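Laminin subunit ALPHA-1 (Mus musculus, PDB 2JD4) forms the C-terminal LG4-5 domain pair of laminin-111's alpha1 chain, a basement membrane protein, and probably helps to anchor it to the cell surface. Local coordinates at residues Asn29-Pro35 against Pro184-Val190; Ile60-Gln66 against Val140-Leu146; Glu214-Leu220 against Thr316-Asp322; Lys244-Ile248 against His260-Gly264. The protein carries 4 engineered substitutions. All coordinates share one frame; numbering follows the deposited sequence.

Contact 1 of 4, residues Asn29-Pro35 against Pro184-Val190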
loop_
_atom_site.group_PDB
_atom_site.type_symbol
_atom_site.label_atom_id
_atom_site.label_comp_id
_atom_site.label_asym_id
_atom_site.label_seq_id
_atom_site.Cartn_x
_atom_site.Cartn_y
_atom_site.Cartn_z
ATOM N N ASN A 29 3.351 -3.982 9.140
ATOM C CA ASN A 29 4.477 -4.618 9.832
ATOM C C ASN A 29 5.163 -5.768 9.093
ATOM O O ASN A 29 5.731 -6.668 9.714
ATOM C CB ASN A 29 4.043 -5.082 11.223
ATOM C CG ASN A 29 3.682 -3.920 12.131
ATOM O OD1 ASN A 29 4.553 -3.173 12.596
ATOM N ND2 ASN A 29 2.395 -3.746 12.367
ATOM N N SER A 30 5.119 -5.743 7.768
ATOM C CA SER A 30 5.800 -6.772 6.992
ATOM C C SER A 30 7.296 -6.534 7.198
ATOM O O SER A 30 7.758 -5.402 7.084
ATOM C CB SER A 30 5.476 -6.632 5.502
ATOM O OG SER A 30 4.082 -6.690 5.268
ATOM N N HIS A 31 8.052 -7.585 7.492
ATOM C CA HIS A 31 9.490 -7.418 7.698
ATOM C C HIS A 31 10.230 -8.747 7.808
ATOM O O HIS A 31 9.618 -9.809 7.911
ATOM C CB HIS A 31 9.744 -6.642 8.998
ATOM C CG HIS A 31 9.465 -7.446 10.230
ATOM N ND1 HIS A 31 8.187 -7.751 10.648
ATOM C CD2 HIS A 31 10.300 -8.110 11.066
ATOM C CE1 HIS A 31 8.245 -8.572 11.681
ATOM N NE2 HIS A 31 9.516 -8.806 11.955
ATOM N N LEU A 32 11.555 -8.658 7.787
ATOM C CA LEU A 32 12.445 -9.800 7.968
ATOM C C LEU A 32 13.433 -9.343 9.046
ATOM O O LEU A 32 13.853 -8.185 9.051
ATOM C CB LEU A 32 13.246 -10.113 6.695
ATOM C CG LEU A 32 12.571 -10.659 5.436
ATOM C CD1 LEU A 32 13.636 -10.891 4.367
ATOM C CD2 LEU A 32 11.843 -11.957 5.754
ATOM N N VAL A 33 13.779 -10.234 9.963
ATOM C CA VAL A 33 14.761 -9.924 10.993
ATOM C C VAL A 33 15.954 -10.794 10.618
ATOM O O VAL A 33 15.881 -12.022 10.674
ATOM C CB VAL A 33 14.257 -10.293 12.398
ATOM C CG1 VAL A 33 15.356 -10.034 13.430
ATOM C CG2 VAL A 33 13.011 -9.469 12.733
ATOM N N LEU A 34 17.036 -10.147 10.202
ATOM C CA LEU A 34 18.234 -10.850 9.765
ATOM C C LEU A 34 19.398 -10.755 10.746
ATOM O O LEU A 34 19.677 -9.692 11.306
ATOM C CB LEU A 34 18.675 -10.300 8.409
ATOM C CG LEU A 34 17.628 -10.263 7.293
ATOM C CD1 LEU A 34 18.258 -9.678 6.038
ATOM C CD2 LEU A 34 17.112 -11.667 7.017
ATOM N N PRO A 35 20.108 -11.872 10.954
ATOM C CA PRO A 35 21.251 -11.907 11.872
ATOM C C PRO A 35 22.465 -11.202 11.277
ATOM O O PRO A 35 22.679 -11.257 10.071
ATOM C CB PRO A 35 21.532 -13.410 12.044
ATOM C CG PRO A 35 20.354 -14.114 11.392
ATOM C CD PRO A 35 19.909 -13.180 10.315
ATOM N N PRO A 184 16.085 -15.995 7.802
ATOM C CA PRO A 184 15.765 -14.960 8.790
ATOM C C PRO A 184 15.512 -15.527 10.185
ATOM O O PRO A 184 15.104 -16.679 10.328
ATOM C CB PRO A 184 14.520 -14.303 8.201
ATOM C CG PRO A 184 13.832 -15.456 7.528
ATOM C CD PRO A 184 14.985 -16.152 6.831
ATOM N N LEU A 185 15.771 -14.709 11.202
ATOM C CA LEU A 185 15.560 -15.089 12.596
ATOM C C LEU A 185 14.059 -15.168 12.851
ATOM O O LEU A 185 13.581 -16.021 13.604
ATOM C CB LEU A 185 16.177 -14.042 13.527
ATOM C CG LEU A 185 17.701 -14.029 13.638
ATOM C CD1 LEU A 185 18.183 -12.735 14.286
ATOM C CD2 LEU A 185 18.142 -15.244 14.445
ATOM N N SER A 186 13.327 -14.255 12.222
ATOM C CA SER A 186 11.878 -14.203 12.343
ATOM C C SER A 186 11.367 -13.338 11.203
ATOM O O SER A 186 12.152 -12.695 10.512
ATOM C CB SER A 186 11.462 -13.621 13.701
ATOM O OG SER A 186 12.054 -12.358 13.942
ATOM N N ALA A 187 10.055 -13.324 11.005
ATOM C CA ALA A 187 9.465 -12.549 9.928
ATOM C C ALA A 187 7.955 -12.469 10.069
ATOM O O ALA A 187 7.346 -13.211 10.840
ATOM C CB ALA A 187 9.816 -13.176 8.590
ATOM N N SER A 188 7.356 -11.554 9.323
ATOM C CA SER A 188 5.919 -11.405 9.349
ATOM C C SER A 188 5.398 -10.788 8.065
ATOM O O SER A 188 5.965 -9.826 7.553
ATOM C CB SER A 188 5.486 -10.548 10.544
ATOM O OG SER A 188 4.095 -10.282 10.484
ATOM N N ALA A 189 4.333 -11.389 7.541
ATOM C CA ALA A 189 3.636 -10.924 6.345
ATOM C C ALA A 189 4.452 -10.536 5.121
ATOM O O ALA A 189 4.221 -9.481 4.531
ATOM C CB ALA A 189 2.712 -9.758 6.727
ATOM N N VAL A 190 5.395 -11.378 4.721
ATOM C CA VAL A 190 6.191 -11.078 3.541
ATOM C C VAL A 190 5.685 -11.949 2.383
ATOM O O VAL A 190 5.116 -13.018 2.609
ATOM C CB VAL A 190 7.687 -11.354 3.809
ATOM C CG1 VAL A 190 8.496 -11.145 2.548
ATOM C CG2 VAL A 190 8.194 -10.401 4.901
HETATM O O HOH W 1 9.989 -10.650 14.030
#
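His31 CG sits between its backbone N and carbonyl carbon (chi1 72°), which brings the imidazole back over the strand holding Ser188; Ser186 OG takes the equivalent place (chi1 54°), 3.3 Å from Val33 CG2. The backbone N of Ser188 and CA of Ala187 lie over one ring face, and Ser188 CB is 3.6 Å from His31 CE1, so small residues suit this strand. Bonds at two edges fix the ring's rotation: His31 ND1 donates to Asn29 O at 2.8 Å, and NE2 shares a water with Ser186 OG. On the face of Leu32 and Ala187 the contact is apolar, with Leu32 CD2 3.7 Å from Ala187 CB. At the far end Pro35 CG presses tightly on Leu185 CG, 3.5 Å away. Paired bonds between His31 and Ser188 join the backbones, while Leu185 N reaches Val33 O at 2.7 Å. Strand 186-188 is outermost within this chain in a seven-stranded antiparallel sheet; strand 31-35 bonds on its other edge to strand 143-146, and Leu32 packs on His22 of strand 22-23.

Contact 2 of 4, residues Ile60-Gln66 against Val140-Leu146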
loop_
_atom_site.group_PDB
_atom_site.type_symbol
_atom_site.label_atom_id
_atom_site.label_comp_id
_atom_site.label_asym_id
_atom_site.label_seq_id
_atom_site.Cartn_x
_atom_site.Cartn_y
_atom_site.Cartn_z
ATOM N N ILE A 60 12.999 1.203 5.242
ATOM C CA ILE A 60 13.704 0.190 4.458
ATOM C C ILE A 60 14.579 -0.721 5.333
ATOM O O ILE A 60 14.569 -1.944 5.154
ATOM C CB ILE A 60 14.525 0.859 3.342
ATOM C CG1 ILE A 60 13.582 1.680 2.447
ATOM C CG2 ILE A 60 15.272 -0.204 2.536
ATOM C CD1 ILE A 60 14.276 2.626 1.456
ATOM N N TYR A 61 15.347 -0.140 6.261
ATOM C CA TYR A 61 16.130 -0.945 7.208
ATOM C C TYR A 61 16.377 -0.184 8.503
ATOM O O TYR A 61 16.376 1.054 8.521
ATOM C CB TYR A 61 17.461 -1.444 6.605
ATOM C CG TYR A 61 18.626 -0.475 6.569
ATOM C CD1 TYR A 61 19.254 -0.051 7.741
ATOM C CD2 TYR A 61 19.140 -0.031 5.353
ATOM C CE1 TYR A 61 20.365 0.787 7.697
ATOM C CE2 TYR A 61 20.250 0.810 5.301
ATOM C CZ TYR A 61 20.857 1.212 6.480
ATOM O OH TYR A 61 21.958 2.037 6.431
ATOM N N TYR A 62 16.584 -0.935 9.581
ATOM C CA TYR A 62 16.812 -0.364 10.901
ATOM C C TYR A 62 17.679 -1.273 11.778
ATOM O O TYR A 62 17.531 -2.498 11.759
ATOM C CB TYR A 62 15.452 -0.137 11.570
ATOM C CG TYR A 62 15.477 0.296 13.018
ATOM C CD1 TYR A 62 15.699 1.630 13.370
ATOM C CD2 TYR A 62 15.232 -0.621 14.037
ATOM C CE1 TYR A 62 15.671 2.032 14.700
ATOM C CE2 TYR A 62 15.206 -0.230 15.372
ATOM C CZ TYR A 62 15.424 1.095 15.696
ATOM O OH TYR A 62 15.390 1.482 17.014
ATOM N N VAL A 63 18.592 -0.659 12.528
ATOM C CA VAL A 63 19.459 -1.365 13.475
ATOM C C VAL A 63 19.554 -0.448 14.686
ATOM O O VAL A 63 19.560 0.777 14.541
ATOM C CB VAL A 63 20.888 -1.626 12.926
ATOM C CG1 VAL A 63 20.841 -2.665 11.821
ATOM C CG2 VAL A 63 21.511 -0.333 12.430
ATOM N N ALA A 64 19.606 -1.022 15.883
ATOM C CA ALA A 64 19.666 -0.189 17.074
ATOM C C ALA A 64 20.122 -0.919 18.318
ATOM O O ALA A 64 20.055 -2.151 18.410
ATOM C CB ALA A 64 18.304 0.440 17.332
ATOM N N HIS A 65 20.580 -0.134 19.286
ATOM C CA HIS A 65 21.031 -0.670 20.550
ATOM C C HIS A 65 19.773 -1.124 21.272
ATOM O O HIS A 65 18.661 -0.701 20.931
ATOM C CB HIS A 65 21.751 0.428 21.341
ATOM C CG HIS A 65 22.376 -0.051 22.612
ATOM N ND1 HIS A 65 21.639 -0.363 23.734
ATOM C CD2 HIS A 65 23.670 -0.289 22.932
ATOM C CE1 HIS A 65 22.452 -0.775 24.690
ATOM N NE2 HIS A 65 23.690 -0.741 24.229
ATOM N N GLN A 66 19.938 -2.000 22.254
ATOM C CA GLN A 66 18.805 -2.491 23.021
ATOM C C GLN A 66 18.060 -1.327 23.684
ATOM O O GLN A 66 16.835 -1.346 23.773
ATOM C CB GLN A 66 19.279 -3.476 24.094
ATOM C CG GLN A 66 18.165 -4.047 24.964
ATOM C CD GLN A 66 17.239 -4.987 24.210
ATOM O OE1 GLN A 66 16.311 -5.553 24.790
ATOM N NE2 GLN A 66 17.488 -5.159 22.914
ATOM N N VAL A 140 25.106 -1.275 18.328
ATOM C CA VAL A 140 23.754 -1.800 18.165
ATOM C C VAL A 140 23.684 -3.322 18.245
ATOM O O VAL A 140 24.703 -4.002 18.118
ATOM C CB VAL A 140 23.162 -1.371 16.803
ATOM C CG1 VAL A 140 23.168 0.151 16.688
ATOM C CG2 VAL A 140 23.972 -1.985 15.673
ATOM N N GLU A 141 22.475 -3.843 18.449
ATOM C CA GLU A 141 22.242 -5.284 18.530
ATOM C C GLU A 141 22.604 -5.952 17.210
ATOM O O GLU A 141 22.471 -5.343 16.149
ATOM C CB GLU A 141 20.773 -5.568 18.846
ATOM C CG GLU A 141 20.345 -5.198 20.246
ATOM C CD GLU A 141 20.974 -6.087 21.295
ATOM O OE1 GLU A 141 22.209 -6.015 21.485
ATOM O OE2 GLU A 141 20.230 -6.867 21.925
ATOM N N ARG A 142 23.053 -7.205 17.290
ATOM C CA ARG A 142 23.461 -7.989 16.124
ATOM C C ARG A 142 22.263 -8.430 15.273
ATOM O O ARG A 142 22.146 -9.611 14.929
ATOM C CB ARG A 142 24.223 -9.239 16.584
ATOM C CG ARG A 142 25.419 -8.993 17.497
ATOM C CD ARG A 142 26.727 -8.985 16.720
ATOM N NE ARG A 142 26.887 -7.772 15.928
ATOM C CZ ARG A 142 27.728 -7.652 14.905
ATOM N NH1 ARG A 142 28.490 -8.677 14.541
ATOM N NH2 ARG A 142 27.811 -6.502 14.250
ATOM N N LYS A 143 21.380 -7.495 14.932
ATOM C CA LYS A 143 20.199 -7.818 14.133
ATOM C C LYS A 143 19.782 -6.643 13.262
ATOM O O LYS A 143 19.786 -5.500 13.709
ATOM C CB LYS A 143 19.020 -8.188 15.040
ATOM C CG LYS A 143 19.246 -9.403 15.919
ATOM C CD LYS A 143 18.083 -9.619 16.883
ATOM C CE LYS A 143 18.347 -10.813 17.801
ATOM N NZ LYS A 143 17.259 -11.027 18.801
ATOM N N LEU A 144 19.412 -6.924 12.018
ATOM C CA LEU A 144 18.975 -5.867 11.120
ATOM C C LEU A 144 17.538 -6.129 10.697
ATOM O O LEU A 144 17.203 -7.232 10.278
ATOM C CB LEU A 144 19.888 -5.786 9.888
ATOM C CG LEU A 144 19.513 -4.764 8.800
ATOM C CD1 LEU A 144 20.762 -4.149 8.178
ATOM C CD2 LEU A 144 18.676 -5.445 7.739
ATOM N N TYR A 145 16.688 -5.116 10.839
ATOM C CA TYR A 145 15.286 -5.237 10.448
ATOM C C TYR A 145 15.164 -4.710 9.025
ATOM O O TYR A 145 15.500 -3.552 8.760
ATOM C CB TYR A 145 14.393 -4.423 11.386
ATOM C CG TYR A 145 14.439 -4.903 12.815
ATOM C CD1 TYR A 145 15.477 -4.520 13.666
ATOM C CD2 TYR A 145 13.459 -5.763 13.310
ATOM C CE1 TYR A 145 15.533 -4.979 14.976
ATOM C CE2 TYR A 145 13.510 -6.230 14.618
ATOM C CZ TYR A 145 14.546 -5.834 15.446
ATOM O OH TYR A 145 14.586 -6.287 16.746
ATOM N N LEU A 146 14.692 -5.563 8.117
ATOM C CA LEU A 146 14.550 -5.205 6.709
ATOM C C LEU A 146 13.095 -5.054 6.241
ATOM O O LEU A 146 12.249 -5.926 6.477
ATOM C CB LEU A 146 15.254 -6.257 5.832
ATOM C CG LEU A 146 15.299 -5.975 4.318
ATOM C CD1 LEU A 146 16.206 -4.753 4.052
ATOM C CD2 LEU A 146 15.834 -7.207 3.571
HETATM O O HOH W 2 19.968 -3.931 15.838
#
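Tyr62 and Tyr145 form a hydrogen-bonded antiparallel pair, Tyr62 N to Tyr145 O and Tyr145 N to Tyr62 O both at 2.9 Å. With Tyr62 CG anti to its backbone N (chi1 173°) and Tyr145 CG anti to its carbonyl carbon (chi1 -63°), the side chains lie side by side, pointing the same way, Tyr145 CD1 at the edge of the Tyr62 ring, 3.9 Å from CD2. Next along, branched Val63 rests CG1 3.8 Å from Leu144 CB. Then the chains part, and a water accepts from Ala64 N at 2.9 Å. Glu141 N closes the end on Ala64 O (3.0 Å), arriving from above the carbonyl plane; Val140 CG1 lies 3.5 Å from Ala64 CA, the Ala64 methyl pointing away. Further out, Tyr153 OH hydrogen-bonds Tyr62 OH, and Thr110 OG1 holds Tyr61 OH. Strand 58-64 lies between strands 143-146 and 71-77, where Ile60 and Tyr61 form a classic beta bulge opposite Leu74, and Tyr61 also packs on Val47 of the other sheet.

Contact 3 of 4, residues Glu214-Leu220 against Thr316-Asp322. With MG (magnesium ion), chain D.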
loop_
_atom_site.group_PDB
_atom_site.type_symbol
_atom_site.label_atom_id
_atom_site.label_comp_id
_atom_site.label_asym_id
_atom_site.label_seq_id
_atom_site.Cartn_x
_atom_site.Cartn_y
_atom_site.Cartn_z
ATOM N N GLU A 214 -12.760 1.217 14.060
ATOM C CA GLU A 214 -13.507 2.041 15.008
ATOM C C GLU A 214 -14.813 2.571 14.410
ATOM O O GLU A 214 -15.677 3.076 15.132
ATOM C CB GLU A 214 -12.647 3.209 15.514
ATOM C CG GLU A 214 -12.279 4.258 14.473
ATOM C CD GLU A 214 -11.118 3.845 13.586
ATOM O OE1 GLU A 214 -10.637 4.702 12.812
ATOM O OE2 GLU A 214 -10.685 2.673 13.659
ATOM N N GLY A 215 -14.951 2.458 13.091
ATOM C CA GLY A 215 -16.167 2.909 12.433
ATOM C C GLY A 215 -16.057 4.208 11.659
ATOM O O GLY A 215 -15.392 5.150 12.092
ATOM N N TYR A 216 -16.720 4.259 10.507
ATOM C CA TYR A 216 -16.712 5.450 9.669
ATOM C C TYR A 216 -18.144 5.971 9.565
ATOM O O TYR A 216 -19.083 5.187 9.413
ATOM C CB TYR A 216 -16.182 5.124 8.266
ATOM C CG TYR A 216 -15.880 6.356 7.434
ATOM C CD1 TYR A 216 -14.717 7.103 7.658
ATOM C CD2 TYR A 216 -16.780 6.814 6.472
ATOM C CE1 TYR A 216 -14.463 8.276 6.947
ATOM C CE2 TYR A 216 -16.536 7.988 5.757
ATOM C CZ TYR A 216 -15.376 8.715 6.001
ATOM O OH TYR A 216 -15.139 9.883 5.311
ATOM N N LYS A 217 -18.307 7.288 9.654
ATOM C CA LYS A 217 -19.631 7.904 9.566
ATOM C C LYS A 217 -19.775 8.680 8.261
ATOM O O LYS A 217 -19.160 9.733 8.094
ATOM C CB LYS A 217 -19.853 8.859 10.744
ATOM C CG LYS A 217 -19.802 8.196 12.110
ATOM C CD LYS A 217 -19.983 9.223 13.218
ATOM C CE LYS A 217 -19.821 8.588 14.587
ATOM N NZ LYS A 217 -19.975 9.590 15.677
ATOM N N VAL A 218 -20.592 8.173 7.344
ATOM C CA VAL A 218 -20.787 8.839 6.063
ATOM C C VAL A 218 -21.476 10.192 6.241
ATOM O O VAL A 218 -21.033 11.203 5.695
ATOM C CB VAL A 218 -21.618 7.963 5.104
ATOM C CG1 VAL A 218 -21.865 8.697 3.807
ATOM C CG2 VAL A 218 -20.876 6.650 4.833
ATOM N N ARG A 219 -22.563 10.203 7.007
ATOM C CA ARG A 219 -23.313 11.425 7.267
ATOM C C ARG A 219 -23.900 12.028 5.991
ATOM O O ARG A 219 -24.385 11.305 5.125
ATOM C CB ARG A 219 -22.421 12.454 7.974
ATOM C CG ARG A 219 -21.642 11.880 9.151
ATOM C CD ARG A 219 -22.548 11.425 10.282
ATOM N NE ARG A 219 -22.817 12.491 11.242
ATOM C CZ ARG A 219 -21.888 13.065 12.002
ATOM N NH1 ARG A 219 -20.621 12.681 11.919
ATOM N NH2 ARG A 219 -22.227 14.024 12.853
ATOM N N LEU A 220 -23.842 13.352 5.867
ATOM C CA LEU A 220 -24.421 14.028 4.707
ATOM C C LEU A 220 -23.582 14.108 3.435
ATOM O O LEU A 220 -24.085 13.848 2.342
ATOM C CB LEU A 220 -24.857 15.449 5.088
ATOM C CG LEU A 220 -26.026 15.615 6.063
ATOM C CD1 LEU A 220 -25.662 15.057 7.427
ATOM C CD2 LEU A 220 -26.374 17.089 6.170
ATOM N N THR A 316 -31.437 12.801 4.677
ATOM C CA THR A 316 -30.223 13.046 3.902
ATOM C C THR A 316 -28.935 12.503 4.514
ATOM O O THR A 316 -27.897 12.485 3.854
ATOM C CB THR A 316 -30.029 14.557 3.655
ATOM O OG1 THR A 316 -30.033 15.251 4.911
ATOM C CG2 THR A 316 -31.141 15.100 2.773
ATOM N N SER A 317 -28.990 12.064 5.765
ATOM C CA SER A 317 -27.796 11.546 6.420
ATOM C C SER A 317 -27.698 10.024 6.404
ATOM O O SER A 317 -28.633 9.325 6.790
ATOM C CB SER A 317 -27.735 12.042 7.867
ATOM O OG SER A 317 -26.632 11.482 8.560
ATOM N N ALA A 318 -26.564 9.514 5.929
ATOM C CA ALA A 318 -26.331 8.074 5.908
ATOM C C ALA A 318 -25.616 7.833 7.224
ATOM O O ALA A 318 -24.391 7.948 7.319
ATOM C CB ALA A 318 -25.446 7.688 4.741
ATOM N N ASP A 319 -26.392 7.515 8.247
ATOM C CA ASP A 319 -25.833 7.313 9.568
ATOM C C ASP A 319 -25.151 5.980 9.780
ATOM O O ASP A 319 -25.671 5.099 10.460
ATOM C CB ASP A 319 -26.918 7.540 10.616
ATOM C CG ASP A 319 -27.501 8.935 10.532
ATOM O OD1 ASP A 319 -26.744 9.909 10.747
ATOM O OD2 ASP A 319 -28.701 9.060 10.228
ATOM N N THR A 320 -23.974 5.845 9.177
ATOM C CA THR A 320 -23.180 4.639 9.319
ATOM C C THR A 320 -22.212 4.921 10.456
ATOM O O THR A 320 -22.012 6.071 10.845
ATOM C CB THR A 320 -22.355 4.337 8.049
ATOM O OG1 THR A 320 -21.314 5.314 7.907
ATOM C CG2 THR A 320 -23.243 4.368 6.816
ATOM N N ASN A 321 -21.620 3.863 10.986
ATOM C CA ASN A 321 -20.650 3.969 12.065
ATOM C C ASN A 321 -20.030 2.591 12.040
ATOM O O ASN A 321 -19.979 1.892 13.055
ATOM C CB ASN A 321 -21.353 4.217 13.404
ATOM C CG ASN A 321 -20.427 4.815 14.445
ATOM O OD1 ASN A 321 -20.829 5.069 15.581
ATOM N ND2 ASN A 321 -19.176 5.049 14.060
ATOM N N ASP A 322 -19.557 2.212 10.855
ATOM C CA ASP A 322 -18.995 0.890 10.646
ATOM C C ASP A 322 -17.750 0.875 9.762
ATOM O O ASP A 322 -17.383 1.887 9.168
ATOM C CB ASP A 322 -20.084 0.007 10.044
ATOM C CG ASP A 322 -21.351 0.000 10.889
ATOM O OD1 ASP A 322 -21.609 -1.010 11.568
ATOM O OD2 ASP A 322 -22.078 1.012 10.883
HETATM MG MG MG D . -30.342 7.734 9.601
HETATM O O HOH W 3 -30.867 9.263 8.153
HETATM O O HOH W 4 -29.913 6.538 11.141
HETATM O O HOH W 5 -32.022 6.490 8.826
#
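A classic beta bulge, Asn321 and Asp322 opposite Tyr216, begins an irregular antiparallel pairing that runs toward the magnesium site of the second laminin G domain. Tyr216 N donates to Asp322 O at 2.8 Å, with a weak return bond from Asp322 N. Gly215, beside Asn321, has a positive phi (105°) that suits glycine. Thr320 OG1, set between its backbone N and carbonyl carbon (chi1 70°), bridges the place where the register slips: it donates to Tyr216 O at 2.7 Å and accepts from Val218 N at 3.0 Å. Beyond it Arg219 and Ala318 exchange two backbone bonds. Ala318 O is gripped twice, Arg219 N and Thr320 N reaching it from opposite faces of its plane, while the small Ala318 CB leaves room for Val218 CG1 at 3.8 Å. Asp319 OD2 binds the magnesium at 2.2 Å, and its OD1 accepts from Ser317 OG at 2.7 Å, from above the carboxylate plane. Asp246 is the other protein ligand. The chemistry implies that Ser317 is a second-shell residue: its hydroxyl steadies the Asp319 carboxylate, and Ser317 O accepts a hydrogen bond from a metal-bound water at 2.6 Å.

Contact 4 of 4, residues Lys244-Ile248 against His260-Gly264. With MG (magnesium ion), chain D.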
loop_
_atom_site.group_PDB
_atom_site.type_symbol
_atom_site.label_atom_id
_atom_site.label_comp_id
_atom_site.label_asym_id
_atom_site.label_seq_id
_atom_site.Cartn_x
_atom_site.Cartn_y
_atom_site.Cartn_z
ATOM N N LYS A 244 -28.370 -2.020 10.439
ATOM C CA LYS A 244 -29.779 -1.718 10.221
ATOM C C LYS A 244 -30.121 -1.367 8.772
ATOM O O LYS A 244 -30.154 -2.250 7.910
ATOM C CB LYS A 244 -30.221 -0.577 11.147
ATOM C CG LYS A 244 -30.067 -0.892 12.627
ATOM C CD LYS A 244 -30.522 0.274 13.492
ATOM C CE LYS A 244 -30.296 -0.014 14.968
ATOM N NZ LYS A 244 -31.046 -1.217 15.423
ATOM N N VAL A 245 -30.366 -0.081 8.509
ATOM C CA VAL A 245 -30.743 0.383 7.173
ATOM C C VAL A 245 -29.737 1.317 6.467
ATOM O O VAL A 245 -29.345 1.074 5.321
ATOM C CB VAL A 245 -32.118 1.098 7.227
ATOM C CG1 VAL A 245 -32.548 1.532 5.829
ATOM C CG2 VAL A 245 -33.165 0.168 7.842
ATOM N N ASP A 246 -29.337 2.389 7.141
ATOM C CA ASP A 246 -28.395 3.352 6.567
ATOM C C ASP A 246 -27.121 2.699 6.010
ATOM O O ASP A 246 -26.422 1.979 6.726
ATOM C CB ASP A 246 -28.028 4.397 7.624
ATOM C CG ASP A 246 -29.180 5.346 7.929
ATOM O OD1 ASP A 246 -30.337 4.997 7.614
ATOM O OD2 ASP A 246 -28.926 6.432 8.483
ATOM N N ALA A 247 -26.821 2.966 4.739
ATOM C CA ALA A 247 -25.631 2.398 4.097
ATOM C C ALA A 247 -25.375 2.928 2.685
ATOM O O ALA A 247 -26.259 3.516 2.059
ATOM C CB ALA A 247 -25.751 0.878 4.051
ATOM N N ILE A 248 -24.149 2.724 2.197
ATOM C CA ILE A 248 -23.769 3.123 0.841
ATOM C C ILE A 248 -22.955 1.988 0.219
ATOM O O ILE A 248 -22.299 1.230 0.934
ATOM C CB ILE A 248 -22.914 4.415 0.811
ATOM C CG1 ILE A 248 -21.536 4.162 1.427
ATOM C CG2 ILE A 248 -23.630 5.530 1.567
ATOM C CD1 ILE A 248 -20.565 5.310 1.206
ATOM N N HIS A 260 -25.127 2.835 -4.810
ATOM C CA HIS A 260 -26.350 2.811 -4.004
ATOM C C HIS A 260 -26.184 3.617 -2.730
ATOM O O HIS A 260 -25.113 3.639 -2.130
ATOM C CB HIS A 260 -26.710 1.384 -3.587
ATOM C CG HIS A 260 -26.752 0.402 -4.714
ATOM N ND1 HIS A 260 -27.713 0.440 -5.700
ATOM C CD2 HIS A 260 -25.958 -0.658 -4.998
ATOM C CE1 HIS A 260 -27.510 -0.556 -6.545
ATOM N NE2 HIS A 260 -26.450 -1.236 -6.141
ATOM N N VAL A 261 -27.263 4.256 -2.300
ATOM C CA VAL A 261 -27.241 5.036 -1.077
ATOM C C VAL A 261 -28.594 4.908 -0.386
ATOM O O VAL A 261 -29.632 4.902 -1.047
ATOM C CB VAL A 261 -26.963 6.526 -1.376
ATOM C CG1 VAL A 261 -27.246 7.374 -0.147
ATOM C CG2 VAL A 261 -25.512 6.703 -1.807
ATOM N N ASN A 262 -28.581 4.779 0.937
ATOM C CA ASN A 262 -29.826 4.682 1.697
ATOM C C ASN A 262 -29.708 5.513 2.965
ATOM O O ASN A 262 -28.930 5.185 3.864
ATOM C CB ASN A 262 -30.142 3.232 2.068
ATOM C CG ASN A 262 -31.560 3.067 2.588
ATOM O OD1 ASN A 262 -32.015 3.847 3.422
ATOM N ND2 ASN A 262 -32.265 2.047 2.099
ATOM N N ASN A 263 -30.487 6.587 3.029
ATOM C CA ASN A 263 -30.479 7.489 4.173
ATOM C C ASN A 263 -31.590 7.163 5.170
ATOM O O ASN A 263 -31.941 7.985 6.022
ATOM C CB ASN A 263 -30.616 8.932 3.685
ATOM C CG ASN A 263 -29.517 9.320 2.711
ATOM O OD1 ASN A 263 -28.333 9.185 3.014
ATOM N ND2 ASN A 263 -29.904 9.806 1.535
ATOM N N GLY A 264 -32.138 5.956 5.061
ATOM C CA GLY A 264 -33.192 5.537 5.966
ATOM C C GLY A 264 -34.594 5.610 5.389
ATOM O O GLY A 264 -35.564 5.307 6.084
HETATM MG MG MG D . -30.342 7.734 9.601
HETATM O O HOH W 5 -32.022 6.490 8.826
HETATM O O HOH W 3 -30.867 9.263 8.153
HETATM O O HOH W 4 -29.913 6.538 11.141
#
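Ala247 and Asn262 form the regular, buried end of the contact, a hydrogen-bonded antiparallel pair in which Asn262 N donates to Ala247 O at 2.9 Å and Ala247 N returns a bond to Asn262 O at 3.2 Å. Next to them Ile248 and Val261, also buried, lie side by side, their CG2 methyls 4.0 Å apart. These branched, apolar residues suit the interior, where Ile248 also packs on Leu222 and Ile224. The other end is looser: the strands give way to loops, and Val245 and Gly264 are exposed to solvent. Val245 lays CG1 across the side-chain amide of Asn262, 3.4 Å from OD1. With Asn262 CG anti to the backbone N (chi1 -168°), that oxygen accepts from Gly264 N at 2.7 Å and closes an Asx turn. Gly264 supplies the positive phi (101°) needed there, and having no side chain it lets Asp246 OD1 lie close to its CA. In the Asp246 carboxylate OD2 binds magnesium at 2.2 Å, and probably also accepts from Asp319 N, while OD1 accepts from a metal-bound water at 2.6 Å. A second metal water donates to Asn263 O at 2.7 Å, so this carbonyl probably helps to place the hydration shell without itself binding the ion. Asp319 adds the second carboxylate. A metal held by loops at the rim of a beta-sandwich is typical of laminin G domains.

How the contacts relate
Contacts 1 and 2 belong to the first laminin G domain and contacts 3 and 4 to the second, and no touch joins the two pairs. The first two are successive steps across one sheet: strands 31-35 and 143-146 are neighbours, joined by probable bonds from Leu144 N to Leu34 O and from Leu146 N to Leu32 O. Contact 1 pairs a buried strand with an exposed edge; contact 2 lies deeper in the sheet. Contacts 3 and 4 instead share one magnesium ion and three waters, and Asp319 N probably bonds to Asp246 OD2. Contact 4 is mostly buried, whereas contact 3 has more exposed residues. Near the metal, carboxylates, carbonyls and water are added to the strand pairing.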